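Local coordinates for protein aminopeptidase C (Lactobacillus rhamnosus, PDB 4K7C) that probably removes amino acids one at a time from the N-terminal ends of peptides, as a cysteine peptidase of the papain-like C1 family assembled from six subunits, at residues S146-K151 and G283-G288; I154-V159 and Q246-K251; L304-L309 and T369-V374. All blocks are in the same frame, centred on the assembly; numbering follows the deposited sequence.

Overall arrangement
Past several helices from the N terminus, the chain reaches helix 142-152 and the loop after it, which supply the first halves of contacts 1 and 2. Contact 2 closes a loop when helix 245-253 returns to residues 154-159; contact 1 closes a wider one when residues 283-288, between strands 275-279 and 293-295, come back to the helix. Contact 2 is therefore nested inside contact 1, and the two touch where Ile149 meets Phe249, their centres about 17 Å apart. Contact 3 follows in series, closing a separate loop when strand 364-374 returns to helix 298-310. Its centre lies about 30 Å from that of contact 1 and 29 Å from that of contact 2.

Contact 1 (S146-K151 and G283-G288); sequences SALIEK and GNVVGG
Val285 carries the apolar part of this contact, reaching from the loop between strands 275-279 and 293-295 of this papain-like peptidase to one side of helix 142-152. Its CG2 branch sits between two helix side chains, 3.9 Å from Ala147 CB and 3.8 Å from Leu148 CD2. The other branch, CG1, stands anti to the backbone N (chi1 178°) and meets the aliphatic part of Lys151, with CD 4.0 Å away. The extended lysine chain thus lends its methylenes to the valine and carries its charge past it.

A polar group packs against carbon at Asn284, whose ND2 lies 3.5 Å from Leu148 CD1. This amide nitrogen spends its hydrogens elsewhere, on Asp103 and on the carbonyl of Met144, while OD1 takes a weak bond from Val285 N.

Water completes the polar side. Lys151 NZ donates to a water at 2.9 Å, which in turn donates to Val286 O at 2.8 Å, inside the type II turn Val285-Gly288. The same ammonium forms a salt bridge with Glu106 and a hydrogen bond to the carbonyl of Ile5 of a second subunit.

Across the two segments, then, direct contact is van der Waals and polar linkage runs through water; the lysine joins helix, turn and neighbouring subunit, its charge probably balanced chiefly by Glu106.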
ATOM      1  N   SER A 146      15.256 -38.615  -5.521  1.00 19.40           N
ATOM      2  CA  SER A 146      15.267 -39.974  -4.982  1.00 20.83           C
ATOM      3  C   SER A 146      16.523 -40.329  -4.241  1.00 18.17           C
ATOM      4  O   SER A 146      16.442 -40.895  -3.133  1.00 18.35           O
ATOM      5  CB  SER A 146      15.002 -41.013  -6.070  1.00 22.13           C
ATOM      6  OG  SER A 146      13.688 -40.899  -6.363  1.00 27.65           O
ATOM      7  N   ALA A 147      17.671 -40.009  -4.820  1.00 16.64           N
ATOM      8  CA  ALA A 147      18.931 -40.289  -4.194  1.00 17.86           C
ATOM      9  C   ALA A 147      18.970 -39.698  -2.790  1.00 20.54           C
ATOM     10  O   ALA A 147      19.472 -40.332  -1.844  1.00 18.32           O
ATOM     11  CB  ALA A 147      20.095 -39.744  -4.989  1.00 18.23           C
ATOM     12  N   LEU A 148      18.454 -38.459  -2.652  1.00 19.49           N
ATOM     13  CA  LEU A 148      18.422 -37.812  -1.367  1.00 17.12           C
ATOM     14  C   LEU A 148      17.519 -38.494  -0.387  1.00 15.33           C
ATOM     15  O   LEU A 148      17.926 -38.687   0.750  1.00 19.41           O
ATOM     16  CB  LEU A 148      18.013 -36.311  -1.484  1.00 17.21           C
ATOM     17  CG  LEU A 148      19.041 -35.465  -2.236  1.00 16.76           C
ATOM     18  CD1 LEU A 148      18.399 -34.149  -2.653  1.00 16.71           C
ATOM     19  CD2 LEU A 148      20.266 -35.209  -1.388  1.00 18.67           C
ATOM     20  N   ILE A 149      16.356 -38.948  -0.842  1.00 16.02           N
ATOM     21  CA  ILE A 149      15.396 -39.566   0.033  1.00 18.36           C
ATOM     22  C   ILE A 149      15.883 -40.948   0.476  1.00 21.80           C
ATOM     23  O   ILE A 149      15.670 -41.337   1.621  1.00 18.68           O
ATOM     24  CB  ILE A 149      14.052 -39.522  -0.639  1.00 20.11           C
ATOM     25  CG1 ILE A 149      13.565 -38.047  -0.515  1.00 25.46           C
ATOM     26  CG2 ILE A 149      13.011 -40.428   0.028  1.00 20.21           C
ATOM     27  CD1 ILE A 149      12.244 -37.922  -1.090  1.00 28.42           C
ATOM     28  N   GLU A 150      16.517 -41.667  -0.461  1.00 20.67           N
ATOM     29  CA  GLU A 150      17.104 -42.969  -0.146  1.00 22.44           C
ATOM     30  C   GLU A 150      18.128 -42.813   0.964  1.00 22.63           C
ATOM     31  O   GLU A 150      18.174 -43.634   1.855  1.00 21.16           O
ATOM     32  CB  GLU A 150      17.726 -43.605  -1.381  1.00 24.19           C
ATOM     33  CG  GLU A 150      16.597 -44.065  -2.290  1.00 27.31           C
ATOM     34  CD  GLU A 150      17.073 -44.622  -3.593  1.00 31.14           C
ATOM     35  OE1 GLU A 150      16.471 -45.632  -3.994  1.00 32.26           O
ATOM     36  OE2 GLU A 150      17.993 -44.037  -4.204  1.00 32.36           O
ATOM     37  N   LYS A 151      18.935 -41.780   0.927  1.00 20.19           N
ATOM     38  CA  LYS A 151      20.040 -41.680   1.874  1.00 19.12           C
ATOM     39  C   LYS A 151      19.602 -41.030   3.218  1.00 19.79           C
ATOM     40  O   LYS A 151      20.152 -41.373   4.310  1.00 17.40           O
ATOM     41  CB  LYS A 151      21.187 -40.929   1.249  1.00 18.38           C
ATOM     42  CG  LYS A 151      22.374 -40.765   2.167  1.00 19.90           C
ATOM     43  CD  LYS A 151      23.566 -40.233   1.385  1.00 20.21           C
ATOM     44  CE  LYS A 151      24.798 -40.352   2.217  1.00 18.80           C
ATOM     45  NZ  LYS A 151      25.949 -39.949   1.405  1.00 18.55           N
ATOM     46  N   GLY A 283      24.611 -34.711 -11.293  1.00 28.03           N
ATOM     47  CA  GLY A 283      24.369 -35.467 -10.044  1.00 25.26           C
ATOM     48  C   GLY A 283      24.405 -34.652  -8.791  1.00 19.42           C
ATOM     49  O   GLY A 283      24.645 -33.460  -8.820  1.00 22.35           O
ATOM     50  N   ASN A 284      24.081 -35.290  -7.656  1.00 18.39           N
ATOM     51  CA  ASN A 284      24.320 -34.678  -6.373  1.00 18.31           C
ATOM     52  C   ASN A 284      24.965 -35.644  -5.384  1.00 19.10           C
ATOM     53  O   ASN A 284      25.821 -35.245  -4.624  1.00 18.93           O
ATOM     54  CB  ASN A 284      23.041 -34.134  -5.704  1.00 17.53           C
ATOM     55  CG  ASN A 284      21.838 -35.076  -5.753  1.00 17.27           C
ATOM     56  OD1 ASN A 284      21.857 -36.199  -6.304  1.00 18.78           O
ATOM     57  ND2 ASN A 284      20.746 -34.593  -5.251  1.00 17.53           N
ATOM     58  N   VAL A 285      24.473 -36.874  -5.338  1.00 19.56           N
ATOM     59  CA  VAL A 285      24.891 -37.749  -4.191  1.00 17.98           C
ATOM     60  C   VAL A 285      25.947 -38.749  -4.728  1.00 17.53           C
ATOM     61  O   VAL A 285      25.602 -39.654  -5.442  1.00 19.74           O
ATOM     62  CB  VAL A 285      23.783 -38.575  -3.589  1.00 18.10           C
ATOM     63  CG1 VAL A 285      24.336 -39.479  -2.453  1.00 19.73           C
ATOM     64  CG2 VAL A 285      22.683 -37.634  -3.035  1.00 17.50           C
ATOM     65  N   VAL A 286      27.199 -38.483  -4.417  1.00 17.98           N
ATOM     66  CA  VAL A 286      28.262 -39.423  -4.789  1.00 21.42           C
ATOM     67  C   VAL A 286      27.944 -40.725  -4.087  1.00 19.42           C
ATOM     68  O   VAL A 286      27.731 -40.782  -2.842  1.00 21.93           O
ATOM     69  CB  VAL A 286      29.704 -38.920  -4.499  1.00 19.78           C
ATOM     70  CG1 VAL A 286      30.785 -40.024  -4.727  1.00 22.90           C
ATOM     71  CG2 VAL A 286      30.030 -37.681  -5.316  1.00 21.34           C
ATOM     72  N   GLY A 287      27.960 -41.795  -4.895  1.00 23.83           N
ATOM     73  CA  GLY A 287      27.678 -43.088  -4.391  1.00 23.52           C
ATOM     74  C   GLY A 287      26.217 -43.473  -4.475  1.00 23.50           C
ATOM     75  O   GLY A 287      25.874 -44.615  -4.233  1.00 25.92           O
ATOM     76  N   GLY A 288      25.340 -42.536  -4.806  1.00 20.82           N
ATOM     77  CA  GLY A 288      23.931 -42.827  -4.876  1.00 19.43           C
ATOM     78  C   GLY A 288      23.567 -43.047  -6.316  1.00 21.96           C
ATOM     79  O   GLY A 288      24.428 -43.029  -7.213  1.00 23.47           O
TER
HETATM   80  O   HOH W   1      26.270 -41.915  -0.743  1.00 20.32           O

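Contact 2 (I154-V159 and Q246-K251); sequences IVPKSV and QTFFKK
The Phe248 ring takes Pro156 over one face, with CD standing above its centre, and Ile154 CG2 at its edge, in the ring plane. The proline contact is a CH-pi interaction: CD is 4.0 Å from the ring centroid and only 11° off the normal. Pro156 CG leans over the outer part of the ring, 3.7 Å from Phe248 CE1. Phe249 is met at its edge too, by the same Ile154 CG2.

In this papain-like peptidase the contact joins helix 245-253 to the loop that follows helix 142-152. Both rings have CG anti to the backbone N (chi1 180° and -179°), and it is their successive places round the helix that send Phe248 to Pro156 and Phe249 to Ile154 and on to Met79 of helix 70-87. One methyl of Ile154 serves both rings, since CG2 is 3.9 Å from Phe248 CD2 and 3.9 Å from Phe249 CD1.

More aromatic rings surround Phe248, Tyr252 stacking on it and Phe228 of strand 226-231 meeting it edge-to-face. Pro156 also touches Phe228, along with Phe226 and Phe92, so the proline is lodged within a cluster of aromatic rings. Such surroundings probably restrict rotation of the Phe248 ring. The loop's backbone shares in the packing too: the carbonyl oxygen of Ile154 approaches the Phe248 ring obliquely, with O 3.3 Å from CD2.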
ATOM      1  N   ILE A 154      12.905 -38.231   5.004  1.00 16.01           N
ATOM      2  CA  ILE A 154      12.152 -36.992   4.896  1.00 16.79           C
ATOM      3  C   ILE A 154      11.504 -36.736   6.249  1.00 16.32           C
ATOM      4  O   ILE A 154      11.352 -37.638   7.091  1.00 16.02           O
ATOM      5  CB  ILE A 154      11.134 -37.018   3.685  1.00 19.26           C
ATOM      6  CG1 ILE A 154      10.686 -35.582   3.247  1.00 22.50           C
ATOM      7  CG2 ILE A 154       9.912 -37.905   3.947  1.00 18.46           C
ATOM      8  CD1 ILE A 154      11.820 -34.604   2.947  1.00 22.99           C
ATOM      9  N   VAL A 155      11.101 -35.497   6.452  1.00 16.22           N
ATOM     10  CA  VAL A 155      10.392 -35.056   7.634  1.00 16.04           C
ATOM     11  C   VAL A 155       9.184 -34.142   7.295  1.00 18.42           C
ATOM     12  O   VAL A 155       9.177 -33.491   6.231  1.00 17.11           O
ATOM     13  CB  VAL A 155      11.332 -34.357   8.648  1.00 17.75           C
ATOM     14  CG1 VAL A 155      12.500 -35.255   9.004  1.00 15.69           C
ATOM     15  CG2 VAL A 155      11.815 -32.990   8.175  1.00 16.80           C
ATOM     16  N   PRO A 156       8.206 -34.085   8.194  1.00 16.24           N
ATOM     17  CA  PRO A 156       7.177 -33.050   8.100  1.00 17.19           C
ATOM     18  C   PRO A 156       7.802 -31.664   8.024  1.00 16.08           C
ATOM     19  O   PRO A 156       8.798 -31.349   8.625  1.00 16.17           O
ATOM     20  CB  PRO A 156       6.433 -33.196   9.410  1.00 15.67           C
ATOM     21  CG  PRO A 156       6.625 -34.624   9.797  1.00 17.89           C
ATOM     22  CD  PRO A 156       8.076 -34.805   9.494  1.00 17.67           C
ATOM     23  N   LYS A 157       7.117 -30.786   7.323  1.00 18.69           N
ATOM     24  CA  LYS A 157       7.488 -29.397   7.266  1.00 18.68           C
ATOM     25  C   LYS A 157       7.649 -28.743   8.638  1.00 17.95           C
ATOM     26  O   LYS A 157       8.608 -28.032   8.877  1.00 19.09           O
ATOM     27  CB  LYS A 157       6.493 -28.623   6.342  1.00 20.00           C
ATOM     28  CG  LYS A 157       7.058 -27.218   5.974  1.00 23.20           C
ATOM     29  CD  LYS A 157       5.989 -26.371   5.339  1.00 27.95           C
ATOM     30  CE  LYS A 157       6.493 -25.041   4.936  1.00 31.57           C
ATOM     31  NZ  LYS A 157       7.625 -25.323   3.987  1.00 33.64           N
ATOM     32  N   SER A 158       6.738 -28.995   9.556  1.00 17.18           N
ATOM     33  CA  SER A 158       6.825 -28.453  10.909  1.00 19.01           C
ATOM     34  C   SER A 158       8.078 -28.826  11.639  1.00 19.13           C
ATOM     35  O   SER A 158       8.448 -28.146  12.538  1.00 18.09           O
ATOM     36  CB  SER A 158       5.624 -28.891  11.770  1.00 19.10           C
ATOM     37  OG  SER A 158       5.624 -30.296  11.946  1.00 18.70           O
ATOM     38  N   VAL A 159       8.743 -29.908  11.205  1.00 15.68           N
ATOM     39  CA  VAL A 159       9.908 -30.436  11.902  1.00 17.26           C
ATOM     40  C   VAL A 159      11.230 -29.852  11.413  1.00 17.24           C
ATOM     41  O   VAL A 159      12.224 -29.808  12.189  1.00 19.09           O
ATOM     42  CB  VAL A 159       9.888 -31.990  11.789  1.00 15.95           C
ATOM     43  CG1 VAL A 159      11.165 -32.606  12.330  1.00 17.19           C
ATOM     44  CG2 VAL A 159       8.713 -32.560  12.576  1.00 19.09           C
ATOM     45  N   GLN A 246      14.253 -41.400   8.213  1.00 17.60           N
ATOM     46  CA  GLN A 246      14.099 -42.654   7.478  0.50 19.51           C
ATOM     47  C   GLN A 246      12.942 -43.523   7.907  1.00 18.50           C
ATOM     48  O   GLN A 246      12.235 -43.991   7.047  1.00 17.78           O
ATOM     49  CB  GLN A 246      15.435 -43.389   7.382  0.50 19.05           C
ATOM     50  CG  GLN A 246      16.477 -42.461   6.749  0.50 20.35           C
ATOM     51  CD  GLN A 246      17.741 -43.159   6.367  0.50 20.02           C
ATOM     52  OE1 GLN A 246      18.766 -43.095   7.071  0.50 24.88           O
ATOM     53  NE2 GLN A 246      17.674 -43.888   5.267  0.50 21.32           N
ATOM     54  N   THR A 247      12.678 -43.677   9.216  1.00 19.36           N
ATOM     55  CA  THR A 247      11.469 -44.383   9.599  1.00 19.16           C
ATOM     56  C   THR A 247      10.147 -43.647   9.241  1.00 17.53           C
ATOM     57  O   THR A 247       9.161 -44.242   8.905  1.00 18.12           O
ATOM     58  CB  THR A 247      11.478 -44.840  11.085  1.00 18.36           C
ATOM     59  OG1 THR A 247      11.582 -43.714  11.930  1.00 16.44           O
ATOM     60  CG2 THR A 247      12.638 -45.752  11.299  1.00 19.20           C
ATOM     61  N   PHE A 248      10.170 -42.326   9.325  1.00 19.17           N
ATOM     62  CA  PHE A 248       9.035 -41.506   8.866  1.00 17.54           C
ATOM     63  C   PHE A 248       8.782 -41.784   7.384  1.00 16.15           C
ATOM     64  O   PHE A 248       7.660 -42.090   6.982  1.00 17.61           O
ATOM     65  CB  PHE A 248       9.334 -40.021   9.123  1.00 16.68           C
ATOM     66  CG  PHE A 248       8.230 -39.144   8.672  1.00 19.03           C
ATOM     67  CD1 PHE A 248       7.111 -38.958   9.472  1.00 19.75           C
ATOM     68  CD2 PHE A 248       8.212 -38.650   7.355  1.00 19.04           C
ATOM     69  CE1 PHE A 248       6.024 -38.216   9.000  1.00 18.40           C
ATOM     70  CE2 PHE A 248       7.109 -37.928   6.915  1.00 19.35           C
ATOM     71  CZ  PHE A 248       6.021 -37.717   7.738  1.00 17.79           C
ATOM     72  N   PHE A 249       9.809 -41.711   6.557  1.00 18.03           N
ATOM     73  CA  PHE A 249       9.609 -42.035   5.163  1.00 20.51           C
ATOM     74  C   PHE A 249       9.000 -43.423   4.971  1.00 19.02           C
ATOM     75  O   PHE A 249       8.015 -43.596   4.225  1.00 20.23           O
ATOM     76  CB  PHE A 249      10.863 -41.893   4.326  1.00 20.45           C
ATOM     77  CG  PHE A 249      10.627 -42.205   2.849  1.00 21.05           C
ATOM     78  CD1 PHE A 249      10.084 -41.259   2.001  1.00 22.82           C
ATOM     79  CD2 PHE A 249      10.894 -43.494   2.341  1.00 21.65           C
ATOM     80  CE1 PHE A 249       9.785 -41.591   0.694  1.00 21.95           C
ATOM     81  CE2 PHE A 249      10.672 -43.800   1.002  1.00 22.33           C
ATOM     82  CZ  PHE A 249      10.091 -42.878   0.197  1.00 22.09           C
ATOM     83  N   LYS A 250       9.620 -44.428   5.589  0.50 21.04           N
ATOM     84  CA  LYS A 250       9.166 -45.816   5.430  0.50 20.16           C
ATOM     85  C   LYS A 250       7.707 -45.991   5.865  0.50 19.34           C
ATOM     86  O   LYS A 250       6.958 -46.660   5.209  0.50 19.54           O
ATOM     87  CB  LYS A 250      10.138 -46.781   6.156  0.50 21.72           C
ATOM     88  CG  LYS A 250      11.554 -46.804   5.549  0.50 22.32           C
ATOM     89  CD  LYS A 250      12.517 -47.784   6.272  0.50 25.51           C
ATOM     90  CE  LYS A 250      13.479 -48.442   5.283  0.50 25.71           C
ATOM     91  NZ  LYS A 250      14.671 -47.588   5.233  0.50 27.06           N
ATOM     92  N   LYS A 251       7.281 -45.343   6.949  1.00 19.49           N
ATOM     93  CA  LYS A 251       5.928 -45.523   7.488  1.00 19.85           C
ATOM     94  C   LYS A 251       4.840 -44.708   6.808  1.00 20.90           C
ATOM     95  O   LYS A 251       3.777 -45.263   6.486  1.00 19.64           O
ATOM     96  CB  LYS A 251       5.920 -45.274   8.990  1.00 21.52           C
ATOM     97  CG  LYS A 251       4.561 -45.362   9.657  1.00 25.44           C
ATOM     98  CD  LYS A 251       4.655 -45.382  11.165  1.00 28.12           C
ATOM     99  CE  LYS A 251       3.279 -45.270  11.828  1.00 28.16           C
ATOM    100  NZ  LYS A 251       3.462 -45.201  13.306  1.00 30.92           N
TER

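Contact 3 (L304-L309 and T369-V374); sequences LAIKQL and TGVDLV
Leu309 and Val371 meet at a slant, each directed at the opposing segment, in the helix-on-sheet packing of this papain-like peptidase: helix 298-310 lies across strand 364-374, which pairs antiparallel with 54-55, 315-319 and 377-384. The axes of the two short segments come within 8.8 Å, at 113° between their N-to-C directions, and alternate strand residues, Val371 and Leu373, turn their side chains to the helix.

Leu309 spreads its two methyls along residues 369-371. CD1 is 4.0 Å from Val371 CG1 and 3.8 Å from Gly370 O; CD2 rests over the peptide before Gly370, 3.9 Å from Gly370 N. The valine offers CG1 because that branch is held between its backbone N and carbonyl carbon (chi1 67°). One turn back, Ile306 extends CD1 to Leu373 CD2 at 4.2 Å, and Val371 and Ile306 both touch Trp381.

Replacing Leu309 with an alanine would probably open a gap over the Gly370 peptide and leave Val371 CG1 without its nearest helix neighbour.

The interface is held by dispersion and by exclusion of water. It has a cost in Gly370 N, a buried amide with no hydrogen-bond partner in the model, which the leucine methyl covers but cannot satisfy.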
ATOM      1  N   LEU A 304       1.168 -43.075 -21.121  1.00 19.57           N
ATOM      2  CA  LEU A 304       1.615 -43.443 -19.766  1.00 21.10           C
ATOM      3  C   LEU A 304       1.190 -42.504 -18.693  1.00 22.24           C
ATOM      4  O   LEU A 304       0.716 -42.917 -17.646  1.00 22.88           O
ATOM      5  CB  LEU A 304       3.143 -43.563 -19.706  1.00 20.86           C
ATOM      6  CG  LEU A 304       3.767 -44.644 -20.615  1.00 22.16           C
ATOM      7  CD1 LEU A 304       5.214 -44.507 -20.713  1.00 23.05           C
ATOM      8  CD2 LEU A 304       3.430 -46.058 -20.151  1.00 25.52           C
ATOM      9  N   ALA A 305       1.300 -41.182 -18.961  1.00 20.37           N
ATOM     10  CA  ALA A 305       0.792 -40.223 -18.005  1.00 19.09           C
ATOM     11  C   ALA A 305      -0.674 -40.367 -17.720  1.00 20.29           C
ATOM     12  O   ALA A 305      -1.081 -40.302 -16.559  1.00 19.24           O
ATOM     13  CB  ALA A 305       1.126 -38.774 -18.428  1.00 18.36           C
ATOM     14  N   ILE A 306      -1.492 -40.501 -18.781  1.00 21.15           N
ATOM     15  CA  ILE A 306      -2.902 -40.732 -18.617  1.00 19.84           C
ATOM     16  C   ILE A 306      -3.272 -42.011 -17.813  1.00 21.26           C
ATOM     17  O   ILE A 306      -4.125 -42.000 -16.983  1.00 22.55           O
ATOM     18  CB  ILE A 306      -3.559 -40.735 -20.016  1.00 20.92           C
ATOM     19  CG1 ILE A 306      -3.467 -39.348 -20.616  1.00 19.15           C
ATOM     20  CG2 ILE A 306      -5.019 -41.126 -19.948  1.00 22.33           C
ATOM     21  CD1 ILE A 306      -3.703 -39.286 -22.139  1.00 19.86           C
ATOM     22  N   LYS A 307      -2.565 -43.099 -18.102  1.00 21.71           N
ATOM     23  CA  LYS A 307      -2.720 -44.368 -17.398  1.00 25.83           C
ATOM     24  C   LYS A 307      -2.467 -44.189 -15.879  1.00 21.04           C
ATOM     25  O   LYS A 307      -3.274 -44.593 -15.003  1.00 22.74           O
ATOM     26  CB  LYS A 307      -1.756 -45.377 -18.027  1.00 27.59           C
ATOM     27  CG  LYS A 307      -2.038 -46.780 -17.583  1.00 34.74           C
ATOM     28  CD  LYS A 307      -1.157 -47.764 -18.336  1.00 41.13           C
ATOM     29  CE  LYS A 307      -1.584 -49.195 -18.023  1.00 46.98           C
ATOM     30  NZ  LYS A 307      -0.534 -50.078 -18.581  1.00 52.72           N
ATOM     31  N   GLN A 308      -1.415 -43.476 -15.549  1.00 21.16           N
ATOM     32  CA  GLN A 308      -1.079 -43.201 -14.162  1.00 21.90           C
ATOM     33  C   GLN A 308      -2.166 -42.312 -13.489  1.00 21.53           C
ATOM     34  O   GLN A 308      -2.645 -42.584 -12.368  1.00 20.42           O
ATOM     35  CB  GLN A 308       0.356 -42.629 -14.067  1.00 20.70           C
ATOM     36  CG  GLN A 308       0.856 -42.445 -12.665  1.00 21.29           C
ATOM     37  CD  GLN A 308       2.357 -42.481 -12.538  1.00 23.16           C
ATOM     38  OE1 GLN A 308       3.018 -43.381 -13.071  1.00 22.77           O
ATOM     39  NE2 GLN A 308       2.920 -41.506 -11.814  1.00 24.60           N
ATOM     40  N   LEU A 309      -2.562 -41.237 -14.169  1.00 20.29           N
ATOM     41  CA  LEU A 309      -3.691 -40.428 -13.674  1.00 19.44           C
ATOM     42  C   LEU A 309      -4.988 -41.217 -13.462  1.00 17.39           C
ATOM     43  O   LEU A 309      -5.669 -41.050 -12.454  1.00 21.58           O
ATOM     44  CB  LEU A 309      -3.921 -39.179 -14.611  1.00 21.47           C
ATOM     45  CG  LEU A 309      -2.731 -38.194 -14.562  1.00 20.47           C
ATOM     46  CD1 LEU A 309      -2.927 -37.138 -15.650  1.00 23.00           C
ATOM     47  CD2 LEU A 309      -2.624 -37.504 -13.185  1.00 20.48           C
ATOM     48  N   THR A 369      -2.119 -33.416 -12.109  1.00 16.98           N
ATOM     49  CA  THR A 369      -3.166 -33.880 -11.158  1.00 15.99           C
ATOM     50  C   THR A 369      -4.534 -34.089 -11.774  1.00 15.79           C
ATOM     51  O   THR A 369      -5.484 -34.376 -11.088  1.00 15.98           O
ATOM     52  CB  THR A 369      -3.269 -32.987  -9.909  1.00 16.90           C
ATOM     53  OG1 THR A 369      -3.908 -31.741 -10.255  1.00 18.23           O
ATOM     54  CG2 THR A 369      -1.836 -32.741  -9.241  1.00 18.84           C
ATOM     55  N   GLY A 370      -4.581 -34.092 -13.095  1.00 19.14           N
ATOM     56  CA  GLY A 370      -5.855 -34.200 -13.820  1.00 17.73           C
ATOM     57  C   GLY A 370      -5.567 -34.089 -15.302  1.00 18.00           C
ATOM     58  O   GLY A 370      -4.477 -33.650 -15.721  1.00 16.20           O
ATOM     59  N   VAL A 371      -6.541 -34.565 -16.070  1.00 18.08           N
ATOM     60  CA  VAL A 371      -6.544 -34.527 -17.550  1.00 17.49           C
ATOM     61  C   VAL A 371      -7.952 -34.594 -18.007  1.00 17.54           C
ATOM     62  O   VAL A 371      -8.736 -35.324 -17.417  1.00 20.66           O
ATOM     63  CB  VAL A 371      -5.624 -35.643 -18.195  1.00 18.49           C
ATOM     64  CG1 VAL A 371      -6.167 -37.059 -17.932  1.00 20.33           C
ATOM     65  CG2 VAL A 371      -5.363 -35.306 -19.651  1.00 18.61           C
ATOM     66  N   ASP A 372      -8.327 -33.727 -18.951  1.00 16.91           N
ATOM     67  CA  ASP A 372      -9.647 -33.710 -19.548  1.00 18.78           C
ATOM     68  C   ASP A 372      -9.492 -34.544 -20.797  1.00 18.26           C
ATOM     69  O   ASP A 372      -8.708 -34.208 -21.755  1.00 21.06           O
ATOM     70  CB  ASP A 372     -10.078 -32.280 -19.928  1.00 17.69           C
ATOM     71  CG  ASP A 372     -11.569 -32.147 -20.127  1.00 17.96           C
ATOM     72  OD1 ASP A 372     -12.333 -32.879 -19.479  1.00 15.23           O
ATOM     73  OD2 ASP A 372     -11.979 -31.240 -20.890  1.00 18.18           O
ATOM     74  N   LEU A 373     -10.345 -35.569 -20.829  1.00 17.22           N
ATOM     75  CA  LEU A 373     -10.396 -36.468 -22.003  1.00 19.75           C
ATOM     76  C   LEU A 373     -11.744 -36.288 -22.714  1.00 19.16           C
ATOM     77  O   LEU A 373     -12.799 -36.479 -22.105  1.00 21.37           O
ATOM     78  CB  LEU A 373     -10.287 -37.922 -21.496  1.00 20.92           C
ATOM     79  CG  LEU A 373      -8.984 -38.321 -20.833  1.00 21.67           C
ATOM     80  CD1 LEU A 373      -9.123 -39.814 -20.442  1.00 22.97           C
ATOM     81  CD2 LEU A 373      -7.757 -38.107 -21.682  1.00 24.70           C
ATOM     82  N   VAL A 374     -11.707 -35.867 -23.967  1.00 21.13           N
ATOM     83  CA  VAL A 374     -12.897 -35.638 -24.793  1.00 20.92           C
ATOM     84  C   VAL A 374     -12.742 -36.523 -26.042  1.00 21.52           C
ATOM     85  O   VAL A 374     -11.698 -36.517 -26.721  1.00 22.30           O
ATOM     86  CB  VAL A 374     -13.039 -34.166 -25.246  1.00 20.90           C
ATOM     87  CG1 VAL A 374     -14.344 -33.973 -26.052  1.00 24.33           C
ATOM     88  CG2 VAL A 374     -13.109 -33.212 -24.050  1.00 22.25           C
TER